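Local coordinates for protein kinase A regulatory subunit, putative (PDB 6HYI), which is the putative regulatory subunit of protein kinase A, probably restraining the kinase's catalytic subunit, and here holds one inosine in each of two cyclic nucleotide-binding domains, at residues 64-69 against 124-129; 71-76 against 118-123; 210-215 against 244-249. All blocks are in the same frame, centred on the assembly; numbering follows the deposited sequence.

Contact 1 (64-69 against 124-129); sequences ATFKHD and VKVCTD. With NOS (inosine), chain B.
H68 and D69 sit against the chain at V126 to D129, where the turn after strand 62-67 meets the residues following V126 in the first cyclic nucleotide-binding domain, a β jelly-roll of the cupin type. Two backbone bonds join them: H68 N donates to D129 O (3.0 Å) and D69 N to V126 O (2.9 Å).

The H68 side chain lies along the carbonyls between these bonds. H68 CB rests close against T128 O (3.2 Å), with D129 O a little further off, and CG follows past the same T128 oxygen. With CG anti to the backbone N (chi1 -176°), the imidazole is carried past T128, so that both T128 O and C127 O lie at the ring edge, near its plane. H68 CD2 reaches C127 O at 3.5 Å. NE2, the tip, has a weak and long link to a water that itself donates to C127 O.

Behind the turn, V126 points at strand 62-67. CB and CG1 pack against the carbonyl oxygen of K67, while V126 CG2 touches F66 CB (3.7 Å). The ring of F66 leads away, onto I72 of strand 71-73 and L131 of strand 130-137, so the pair joins the two sheets of the barrel.

K125 reaches the turn from the strand. Its chain is extended as far as CE, which lies 3.5 Å from D69 OD1, then bends at the last torsion (chi4 71°). The ammonium thereby passes the carboxylate, too far for a salt bridge, and K125 NZ donates to the main-chain D69 O (2.8 Å). The carboxylate is tied instead through a second water, which donates both to D69 OD1 and to V126 O, the carbonyl that already accepts a hydrogen bond from D69 N.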
loop_
_atom_site.group_PDB
_atom_site.type_symbol
_atom_site.label_atom_id
_atom_site.label_comp_id
_atom_site.label_asym_id
_atom_site.label_seq_id
_atom_site.Cartn_x
_atom_site.Cartn_y
_atom_site.Cartn_z
ATOM N N ALA A 64 21.202 10.035 -0.464
ATOM C CA ALA A 64 22.281 9.294 0.170
ATOM C C ALA A 64 22.559 8.033 -0.628
ATOM O O ALA A 64 21.651 7.440 -1.213
ATOM C CB ALA A 64 21.922 8.896 1.608
ATOM N N THR A 65 23.820 7.614 -0.650
ATOM C CA THR A 65 24.178 6.398 -1.360
ATOM C C THR A 65 25.018 5.491 -0.479
ATOM O O THR A 65 25.720 5.941 0.433
ATOM C CB THR A 65 24.934 6.661 -2.666
ATOM O OG1 THR A 65 26.215 7.229 -2.376
ATOM C CG2 THR A 65 24.148 7.607 -3.534
ATOM N N PHE A 66 24.938 4.204 -0.788
ATOM C CA PHE A 66 25.586 3.162 -0.021
ATOM C C PHE A 66 26.093 2.097 -0.972
ATOM O O PHE A 66 25.656 1.994 -2.119
ATOM C CB PHE A 66 24.606 2.502 0.953
ATOM C CG PHE A 66 24.000 3.452 1.927
ATOM C CD1 PHE A 66 22.802 4.082 1.648
ATOM C CD2 PHE A 66 24.634 3.727 3.127
ATOM C CE1 PHE A 66 22.258 4.971 2.548
ATOM C CE2 PHE A 66 24.083 4.609 4.032
ATOM C CZ PHE A 66 22.893 5.230 3.743
ATOM N N LYS A 67 27.020 1.297 -0.463
ATOM C CA LYS A 67 27.620 0.207 -1.211
ATOM C C LYS A 67 27.246 -1.124 -0.575
ATOM O O LYS A 67 26.861 -1.194 0.594
ATOM C CB LYS A 67 29.149 0.340 -1.221
ATOM C CG LYS A 67 29.682 1.563 -1.948
ATOM C CD LYS A 67 31.190 1.674 -1.745
ATOM C CE LYS A 67 31.811 2.782 -2.589
ATOM N NZ LYS A 67 31.906 2.427 -4.034
ATOM N N HIS A 68 27.386 -2.189 -1.364
ATOM C CA HIS A 68 27.199 -3.540 -0.863
ATOM C C HIS A 68 27.883 -3.706 0.486
ATOM O O HIS A 68 29.042 -3.313 0.665
ATOM C CB HIS A 68 27.799 -4.534 -1.863
ATOM C CG HIS A 68 27.578 -5.963 -1.486
ATOM N ND1 HIS A 68 28.524 -6.708 -0.816
ATOM C CD2 HIS A 68 26.515 -6.781 -1.672
ATOM C CE1 HIS A 68 28.054 -7.925 -0.606
ATOM N NE2 HIS A 68 26.837 -7.996 -1.116
ATOM N N ASP A 69 27.151 -4.282 1.440
ATOM C CA ASP A 69 27.586 -4.613 2.789
ATOM C C ASP A 69 27.577 -3.416 3.736
ATOM O O ASP A 69 27.815 -3.603 4.934
ATOM C CB ASP A 69 28.954 -5.325 2.855
ATOM C CG ASP A 69 28.849 -6.826 2.615
ATOM O OD1 ASP A 69 27.718 -7.362 2.566
ATOM O OD2 ASP A 69 29.910 -7.481 2.491
ATOM N N VAL A 124 20.117 -2.976 8.960
ATOM C CA VAL A 124 19.722 -2.837 7.563
ATOM C C VAL A 124 21.013 -2.841 6.764
ATOM O O VAL A 124 21.801 -1.894 6.862
ATOM C CB VAL A 124 18.948 -1.533 7.333
ATOM C CG1 VAL A 124 18.537 -1.390 5.881
ATOM C CG2 VAL A 124 17.719 -1.457 8.240
ATOM N N LYS A 125 21.234 -3.885 5.966
ATOM C CA LYS A 125 22.521 -4.104 5.307
ATOM C C LYS A 125 22.318 -4.196 3.801
ATOM O O LYS A 125 21.575 -5.055 3.319
ATOM C CB LYS A 125 23.167 -5.381 5.842
ATOM C CG LYS A 125 24.622 -5.561 5.467
ATOM C CD LYS A 125 25.190 -6.777 6.180
ATOM C CE LYS A 125 26.652 -6.990 5.835
ATOM N NZ LYS A 125 27.522 -5.953 6.461
ATOM N N VAL A 126 23.006 -3.327 3.053
ATOM C CA VAL A 126 22.830 -3.288 1.603
ATOM C C VAL A 126 23.303 -4.599 0.991
ATOM O O VAL A 126 24.413 -5.069 1.276
ATOM C CB VAL A 126 23.598 -2.088 1.032
ATOM C CG1 VAL A 126 23.538 -2.080 -0.488
ATOM C CG2 VAL A 126 23.031 -0.797 1.597
ATOM N N CYS A 127 22.482 -5.189 0.117
ATOM C CA CYS A 127 22.839 -6.459 -0.508
ATOM C C CYS A 127 22.948 -6.411 -2.024
ATOM O O CYS A 127 23.267 -7.436 -2.638
ATOM C CB CYS A 127 21.900 -7.593 -0.068
ATOM S SG CYS A 127 20.164 -7.299 -0.417
ATOM N N THR A 128 22.696 -5.270 -2.645
ATOM C CA THR A 128 23.020 -5.048 -4.045
ATOM C C THR A 128 24.364 -4.329 -4.139
ATOM O O THR A 128 24.952 -3.929 -3.135
ATOM C CB THR A 128 21.912 -4.240 -4.728
ATOM O OG1 THR A 128 21.575 -3.116 -3.902
ATOM C CG2 THR A 128 20.666 -5.104 -4.928
ATOM N N ASP A 129 24.861 -4.168 -5.368
ATOM C CA ASP A 129 26.146 -3.488 -5.533
ATOM C C ASP A 129 26.108 -2.090 -4.929
ATOM O O ASP A 129 27.067 -1.653 -4.279
ATOM C CB ASP A 129 26.532 -3.421 -7.010
ATOM C CG ASP A 129 26.923 -4.771 -7.575
ATOM O OD1 ASP A 129 27.448 -5.608 -6.814
ATOM O OD2 ASP A 129 26.708 -4.985 -8.785
HETATM N N9 NOS B . 12.339 -3.794 10.062
HETATM C C4 NOS B . 11.623 -4.634 9.507
HETATM N N3 NOS B . 11.208 -4.870 8.282
HETATM C C2 NOS B . 10.435 -5.951 8.013
HETATM N N1 NOS B . 10.067 -6.802 9.007
HETATM C C6 NOS B . 10.463 -6.587 10.243
HETATM O O6 NOS B . 10.136 -7.352 11.106
HETATM C C5 NOS B . 11.255 -5.508 10.518
HETATM N N7 NOS B . 11.862 -4.981 11.698
HETATM C C8 NOS B . 12.522 -3.864 11.287
HETATM C "C5'" NOS B . 15.365 -1.001 11.316
HETATM O "O5'" NOS B . 14.844 -1.646 12.470
HETATM C "C4'" NOS B . 14.380 -1.037 10.174
HETATM O "O4'" NOS B . 14.241 -2.397 9.666
HETATM C "C1'" NOS B . 12.909 -2.643 9.390
HETATM C "C2'" NOS B . 12.152 -1.350 9.448
HETATM O "O2'" NOS B . 12.255 -0.675 8.197
HETATM C "C3'" NOS B . 12.951 -0.629 10.516
HETATM O "O3'" NOS B . 12.764 0.773 10.547
HETATM O O HOH W 1 24.403 -10.015 -2.512
HETATM O O HOH W 2 25.131 -7.560 2.233
#

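Contact 2 (71-76 against 118-123); sequences CIMEAG and TPVVAT. With NOS (inosine), chain B.
G76 N donates to V120 O (2.8 Å) and A75 N to T123 OG1 (3.1 Å), two nearly straight bonds, at 170° and 175°, that fasten the turn after strand 71-73 to the loop leading into strand 123-126. The first links main chain to main chain; in the second a side-chain hydroxyl stands in for a carbonyl. T123 can offer it because OG1 lies beside its own backbone N, which turns CG2 the other way, toward M73 O and C71 SG (3.7 Å from T123 CG2 to C71 SG). Weaker CA-H...O contacts follow the same path, from T123 CA to M73 O and from A75 CA to V120 O.

Packing centres on V120, a buried valine of the loop. Its CB and CG1 press on E74 O, and V120 CG1 also meets M73 CG (3.9 Å), the two side chains crossing at a slant. M73 CG lies between its backbone N and carbonyl carbon (chi1 54°) and the chain runs on extended to SD, which comes to 3.7 Å from C5' of the inosine. A75 CB lies over V121 O, while P119 CB rests on G76 O at the outer end.

Across the loop from this turn sits the nucleoside. A122 N donates to inosine O5' (2.9 Å), and V121 N adds a weak bond to the same oxygen while also donating to E113 OE2. G110, just ahead of helix 111-116, and E111 and E113 within it are also hydrogen-bonded to the ligand. The short helix and the loop that follows it, leading into strand 123-126, form the phosphate-binding cassette of cyclic nucleotide-binding domains, here holding a nucleoside without a phosphate.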
loop_
_atom_site.group_PDB
_atom_site.type_symbol
_atom_site.label_atom_id
_atom_site.label_comp_id
_atom_site.label_asym_id
_atom_site.label_seq_id
_atom_site.Cartn_x
_atom_site.Cartn_y
_atom_site.Cartn_z
ATOM N N CYS A 71 25.995 -0.910 6.304
ATOM C CA CYS A 71 24.837 -0.892 7.191
ATOM C C CYS A 71 24.244 0.509 7.194
ATOM O O CYS A 71 24.885 1.459 7.651
ATOM C CB CYS A 71 25.227 -1.323 8.599
ATOM S SG CYS A 71 25.637 -3.058 8.659
ATOM N N ILE A 72 23.019 0.639 6.679
ATOM C CA ILE A 72 22.330 1.923 6.736
ATOM C C ILE A 72 22.044 2.292 8.180
ATOM O O ILE A 72 22.160 3.454 8.584
ATOM C CB ILE A 72 21.044 1.882 5.900
ATOM C CG1 ILE A 72 21.387 1.686 4.423
ATOM C CG2 ILE A 72 20.255 3.162 6.103
ATOM C CD1 ILE A 72 20.181 1.490 3.548
ATOM N N MET A 73 21.668 1.301 8.978
ATOM C CA MET A 73 21.530 1.460 10.414
ATOM C C MET A 73 21.800 0.103 11.037
ATOM O O MET A 73 21.707 -0.934 10.377
ATOM C CB MET A 73 20.143 1.998 10.788
ATOM C CG MET A 73 18.993 1.166 10.232
ATOM S SD MET A 73 17.386 1.982 10.377
ATOM C CE MET A 73 17.510 3.181 9.058
ATOM N N GLU A 74 22.170 0.118 12.310
ATOM C CA GLU A 74 22.558 -1.102 12.997
ATOM C C GLU A 74 21.746 -1.241 14.268
ATOM O O GLU A 74 21.500 -0.254 14.968
ATOM C CB GLU A 74 24.049 -1.093 13.339
ATOM C CG GLU A 74 24.930 -1.070 12.100
ATOM C CD GLU A 74 26.405 -1.005 12.428
ATOM O OE1 GLU A 74 26.784 -1.421 13.541
ATOM O OE2 GLU A 74 27.181 -0.537 11.570
ATOM N N ALA A 75 21.339 -2.473 14.554
ATOM C CA ALA A 75 20.510 -2.744 15.714
ATOM C C ALA A 75 21.135 -2.123 16.954
ATOM O O ALA A 75 22.334 -2.279 17.206
ATOM C CB ALA A 75 20.362 -4.254 15.894
ATOM N N GLY A 76 20.315 -1.404 17.718
ATOM C CA GLY A 76 20.735 -0.784 18.953
ATOM C C GLY A 76 21.111 0.679 18.836
ATOM O O GLY A 76 21.200 1.362 19.863
ATOM N N THR A 118 11.989 4.244 19.421
ATOM C CA THR A 118 12.803 3.189 19.984
ATOM C C THR A 118 14.119 3.150 19.235
ATOM O O THR A 118 14.184 3.546 18.063
ATOM C CB THR A 118 12.081 1.829 19.904
ATOM O OG1 THR A 118 12.783 0.855 20.687
ATOM C CG2 THR A 118 11.948 1.342 18.461
ATOM N N PRO A 119 15.201 2.725 19.887
ATOM C CA PRO A 119 16.461 2.536 19.165
ATOM C C PRO A 119 16.272 1.531 18.038
ATOM O O PRO A 119 15.330 0.736 18.032
ATOM C CB PRO A 119 17.422 2.001 20.234
ATOM C CG PRO A 119 16.549 1.514 21.350
ATOM C CD PRO A 119 15.308 2.363 21.310
ATOM N N VAL A 120 17.191 1.582 17.071
ATOM C CA VAL A 120 17.088 0.730 15.895
ATOM C C VAL A 120 16.880 -0.711 16.315
ATOM O O VAL A 120 17.606 -1.250 17.157
ATOM C CB VAL A 120 18.335 0.887 15.007
ATOM C CG1 VAL A 120 18.285 -0.120 13.872
ATOM C CG2 VAL A 120 18.439 2.302 14.486
ATOM N N VAL A 121 15.876 -1.342 15.720
ATOM C CA VAL A 121 15.492 -2.694 16.091
ATOM C C VAL A 121 16.273 -3.742 15.317
ATOM O O VAL A 121 16.652 -4.776 15.875
ATOM C CB VAL A 121 13.977 -2.865 15.898
ATOM C CG1 VAL A 121 13.609 -4.339 15.936
ATOM C CG2 VAL A 121 13.223 -2.068 16.950
ATOM N N ALA A 122 16.511 -3.507 14.031
ATOM C CA ALA A 122 17.171 -4.473 13.171
ATOM C C ALA A 122 18.250 -3.772 12.363
ATOM O O ALA A 122 18.144 -2.583 12.055
ATOM C CB ALA A 122 16.179 -5.113 12.197
ATOM N N THR A 123 19.297 -4.518 12.034
ATOM C CA THR A 123 20.321 -4.016 11.133
ATOM C C THR A 123 19.810 -4.034 9.699
ATOM O O THR A 123 19.124 -4.965 9.277
ATOM C CB THR A 123 21.580 -4.871 11.275
ATOM O OG1 THR A 123 22.108 -4.681 12.588
ATOM C CG2 THR A 123 22.645 -4.478 10.254
HETATM N N9 NOS B . 12.339 -3.794 10.062
HETATM C C4 NOS B . 11.623 -4.634 9.507
HETATM N N3 NOS B . 11.208 -4.870 8.282
HETATM C C2 NOS B . 10.435 -5.951 8.013
HETATM N N1 NOS B . 10.067 -6.802 9.007
HETATM C C6 NOS B . 10.463 -6.587 10.243
HETATM O O6 NOS B . 10.136 -7.352 11.106
HETATM C C5 NOS B . 11.255 -5.508 10.518
HETATM N N7 NOS B . 11.862 -4.981 11.698
HETATM C C8 NOS B . 12.522 -3.864 11.287
HETATM C "C5'" NOS B . 15.365 -1.001 11.316
HETATM O "O5'" NOS B . 14.844 -1.646 12.470
HETATM C "C4'" NOS B . 14.380 -1.037 10.174
HETATM O "O4'" NOS B . 14.241 -2.397 9.666
HETATM C "C1'" NOS B . 12.909 -2.643 9.390
HETATM C "C2'" NOS B . 12.152 -1.350 9.448
HETATM O "O2'" NOS B . 12.255 -0.675 8.197
HETATM C "C3'" NOS B . 12.951 -0.629 10.516
HETATM O "O3'" NOS B . 12.764 0.773 10.547
#

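Contact 3 (210-215 against 244-249); sequences VEVIGR and TVADVV. With NOS (inosine), chain C.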
loop_
_atom_site.group_PDB
_atom_site.type_symbol
_atom_site.label_atom_id
_atom_site.label_comp_id
_atom_site.label_asym_id
_atom_site.label_seq_id
_atom_site.Cartn_x
_atom_site.Cartn_y
_atom_site.Cartn_z
ATOM N N VAL A 210 -22.026 -8.462 -0.416
ATOM C CA VAL A 210 -22.091 -7.783 -1.703
ATOM C C VAL A 210 -22.423 -8.815 -2.766
ATOM O O VAL A 210 -22.191 -10.012 -2.596
ATOM C CB VAL A 210 -20.766 -7.090 -2.074
ATOM C CG1 VAL A 210 -20.369 -6.087 -0.991
ATOM C CG2 VAL A 210 -19.650 -8.137 -2.268
ATOM N N GLU A 211 -22.944 -8.329 -3.886
ATOM C CA GLU A 211 -23.170 -9.149 -5.066
ATOM C C GLU A 211 -22.331 -8.630 -6.225
ATOM O O GLU A 211 -22.206 -7.418 -6.427
ATOM C CB GLU A 211 -24.664 -9.220 -5.438
ATOM C CG GLU A 211 -25.340 -7.910 -5.785
ATOM C CD GLU A 211 -26.828 -8.092 -6.110
ATOM O OE1 GLU A 211 -27.545 -7.080 -6.266
ATOM O OE2 GLU A 211 -27.279 -9.252 -6.207
ATOM N N VAL A 212 -21.752 -9.556 -6.977
ATOM C CA VAL A 212 -20.981 -9.241 -8.173
ATOM C C VAL A 212 -21.907 -9.414 -9.369
ATOM O O VAL A 212 -22.484 -10.493 -9.561
ATOM C CB VAL A 212 -19.757 -10.157 -8.292
ATOM C CG1 VAL A 212 -18.984 -9.856 -9.569
ATOM C CG2 VAL A 212 -18.883 -9.984 -7.068
ATOM N N ILE A 213 -22.031 -8.366 -10.179
ATOM C CA ILE A 213 -22.957 -8.340 -11.313
ATOM C C ILE A 213 -22.151 -8.135 -12.588
ATOM O O ILE A 213 -21.636 -7.037 -12.847
ATOM C CB ILE A 213 -24.039 -7.261 -11.152
ATOM C CG1 ILE A 213 -24.732 -7.431 -9.793
ATOM C CG2 ILE A 213 -25.060 -7.327 -12.309
ATOM C CD1 ILE A 213 -25.825 -6.427 -9.535
ATOM N N GLY A 214 -22.030 -9.190 -13.386
ATOM C CA GLY A 214 -21.318 -9.115 -14.641
ATOM C C GLY A 214 -22.250 -8.744 -15.770
ATOM O O GLY A 214 -23.365 -8.260 -15.568
ATOM N N ARG A 215 -21.764 -8.958 -16.985
ATOM C CA ARG A 215 -22.565 -8.811 -18.188
ATOM C C ARG A 215 -22.514 -10.125 -18.950
ATOM O O ARG A 215 -21.431 -10.698 -19.133
ATOM C CB ARG A 215 -22.031 -7.675 -19.061
ATOM C CG ARG A 215 -22.016 -6.313 -18.356
ATOM C CD ARG A 215 -23.423 -5.832 -18.018
ATOM N NE ARG A 215 -23.398 -4.501 -17.411
ATOM C CZ ARG A 215 -23.330 -4.269 -16.099
ATOM N NH1 ARG A 215 -23.294 -5.272 -15.226
ATOM N NH2 ARG A 215 -23.301 -3.016 -15.657
ATOM N N THR A 244 -12.807 -2.324 -14.964
ATOM C CA THR A 244 -13.620 -3.267 -14.211
ATOM C C THR A 244 -14.598 -3.981 -15.130
ATOM O O THR A 244 -15.115 -3.419 -16.102
ATOM C CB THR A 244 -14.392 -2.573 -13.093
ATOM O OG1 THR A 244 -15.264 -1.598 -13.667
ATOM C CG2 THR A 244 -13.435 -1.890 -12.112
ATOM N N VAL A 245 -14.850 -5.245 -14.799
ATOM C CA VAL A 245 -15.660 -6.128 -15.618
ATOM C C VAL A 245 -16.920 -6.583 -14.903
ATOM O O VAL A 245 -17.615 -7.479 -15.380
ATOM C CB VAL A 245 -14.844 -7.319 -16.157
ATOM C CG1 VAL A 245 -13.668 -6.816 -17.029
ATOM C CG2 VAL A 245 -14.356 -8.180 -15.026
ATOM N N ALA A 246 -17.248 -5.959 -13.782
ATOM C CA ALA A 246 -18.477 -6.260 -13.081
ATOM C C ALA A 246 -18.795 -5.075 -12.193
ATOM O O ALA A 246 -17.898 -4.315 -11.798
ATOM C CB ALA A 246 -18.327 -7.528 -12.237
ATOM N N ASP A 247 -20.078 -4.923 -11.887
ATOM C CA ASP A 247 -20.481 -4.109 -10.755
ATOM C C ASP A 247 -20.330 -4.925 -9.485
ATOM O O ASP A 247 -20.434 -6.155 -9.497
ATOM C CB ASP A 247 -21.962 -3.758 -10.852
ATOM C CG ASP A 247 -22.326 -3.080 -12.143
ATOM O OD1 ASP A 247 -21.763 -2.003 -12.431
ATOM O OD2 ASP A 247 -23.193 -3.623 -12.866
ATOM N N VAL A 248 -20.107 -4.238 -8.372
ATOM C CA VAL A 248 -20.204 -4.859 -7.058
ATOM C C VAL A 248 -21.150 -3.993 -6.251
ATOM O O VAL A 248 -20.913 -2.787 -6.100
ATOM C CB VAL A 248 -18.845 -4.992 -6.356
ATOM C CG1 VAL A 248 -19.033 -5.649 -5.007
ATOM C CG2 VAL A 248 -17.879 -5.817 -7.215
ATOM N N VAL A 249 -22.245 -4.590 -5.789
ATOM C CA VAL A 249 -23.357 -3.870 -5.176
ATOM C C VAL A 249 -23.542 -4.381 -3.754
ATOM O O VAL A 249 -23.571 -5.594 -3.526
ATOM C CB VAL A 249 -24.645 -4.088 -5.989
ATOM C CG1 VAL A 249 -25.792 -3.268 -5.410
ATOM C CG2 VAL A 249 -24.401 -3.740 -7.455
HETATM N N9 NOS C . -15.317 -9.949 -10.104
HETATM C C4 NOS C . -15.509 -11.145 -9.792
HETATM N N3 NOS C . -15.636 -11.816 -8.659
HETATM C C2 NOS C . -15.876 -13.149 -8.702
HETATM N N1 NOS C . -15.979 -13.817 -9.880
HETATM C C6 NOS C . -15.845 -13.189 -11.028
HETATM O O6 NOS C . -15.931 -13.838 -12.044
HETATM C C5 NOS C . -15.617 -11.834 -10.998
HETATM N N7 NOS C . -15.441 -10.831 -12.005
HETATM C C8 NOS C . -15.242 -9.672 -11.324
HETATM C "C5'" NOS C . -14.704 -5.707 -10.648
HETATM O "O5'" NOS C . -14.489 -6.349 -11.892
HETATM C "C4'" NOS C . -14.508 -6.662 -9.501
HETATM O "O4'" NOS C . -15.590 -7.645 -9.475
HETATM C "C1'" NOS C . -15.066 -8.882 -9.142
HETATM C "C2'" NOS C . -13.641 -8.703 -8.708
HETATM O "O2'" NOS C . -13.562 -8.352 -7.329
HETATM C "C3'" NOS C . -13.253 -7.519 -9.567
HETATM O "O3'" NOS C . -12.087 -6.857 -9.123
#
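V212 CG1 lies over the methyl of A246 (3.6 Å to CB) and, about as near, against N9 of the inosine base (3.7 Å). On the same sheet face, V248 CG2 comes to 3.7 Å from the ribose O4', while its other branch, CG1, turns to V210 CB and CG2. The nucleoside therefore rests on valines from two strands.

Those strands, 210-215 and 247-250, run antiparallel as central neighbours in one sheet of the second cyclic nucleotide-binding jelly-roll. E211 with V249 and I213 with D247 form hydrogen-bonded pairs, each joined by two N-H...O bonds; V212 and V248 are the non-hydrogen-bonded pair between them. Before the strand, V245 N donates to inosine O5' (3.1 Å).

The opposite face carries E211, whose CG lies alongside V249 CB, and I213, whose CD1 touches V249 CG2 (3.7 Å). Beyond I213, R215 folds back at chi2 (-65°) and grips D247 end-on, NH1 and NH2 each donating to the single atom OD2 at 2.9 Å. OD2 lies in the guanidinium plane, but the guanidinium and carboxylate planes are turned 42° apart. NH1 also donates to G214 O, fixing the guanidinium's rotation, and D247 OD1 accepts a hydrogen bond from Y195 N.

From the N terminus, strand 62-67 opens contact 1 and strand 71-73, a few residues on, opens contact 2. The chain then runs through the intervening strands and helix 111-116 before 118-123 closes contact 2; 124-129 closes contact 1 directly afterwards, so the second loop nests inside the first. The two touch where V124 probably bonds through its backbone to I72 and M73, placing 71-73 and 123-126 side by side in one sheet, and both border the inosine of chain B. Contact 3 follows in series in the second domain, closing a shorter loop that contains strands 221-227 and 232-233 and helix 235-240. Its centre lies about 46 Å from that of contact 1, across the chain's centre, beside the other inosine.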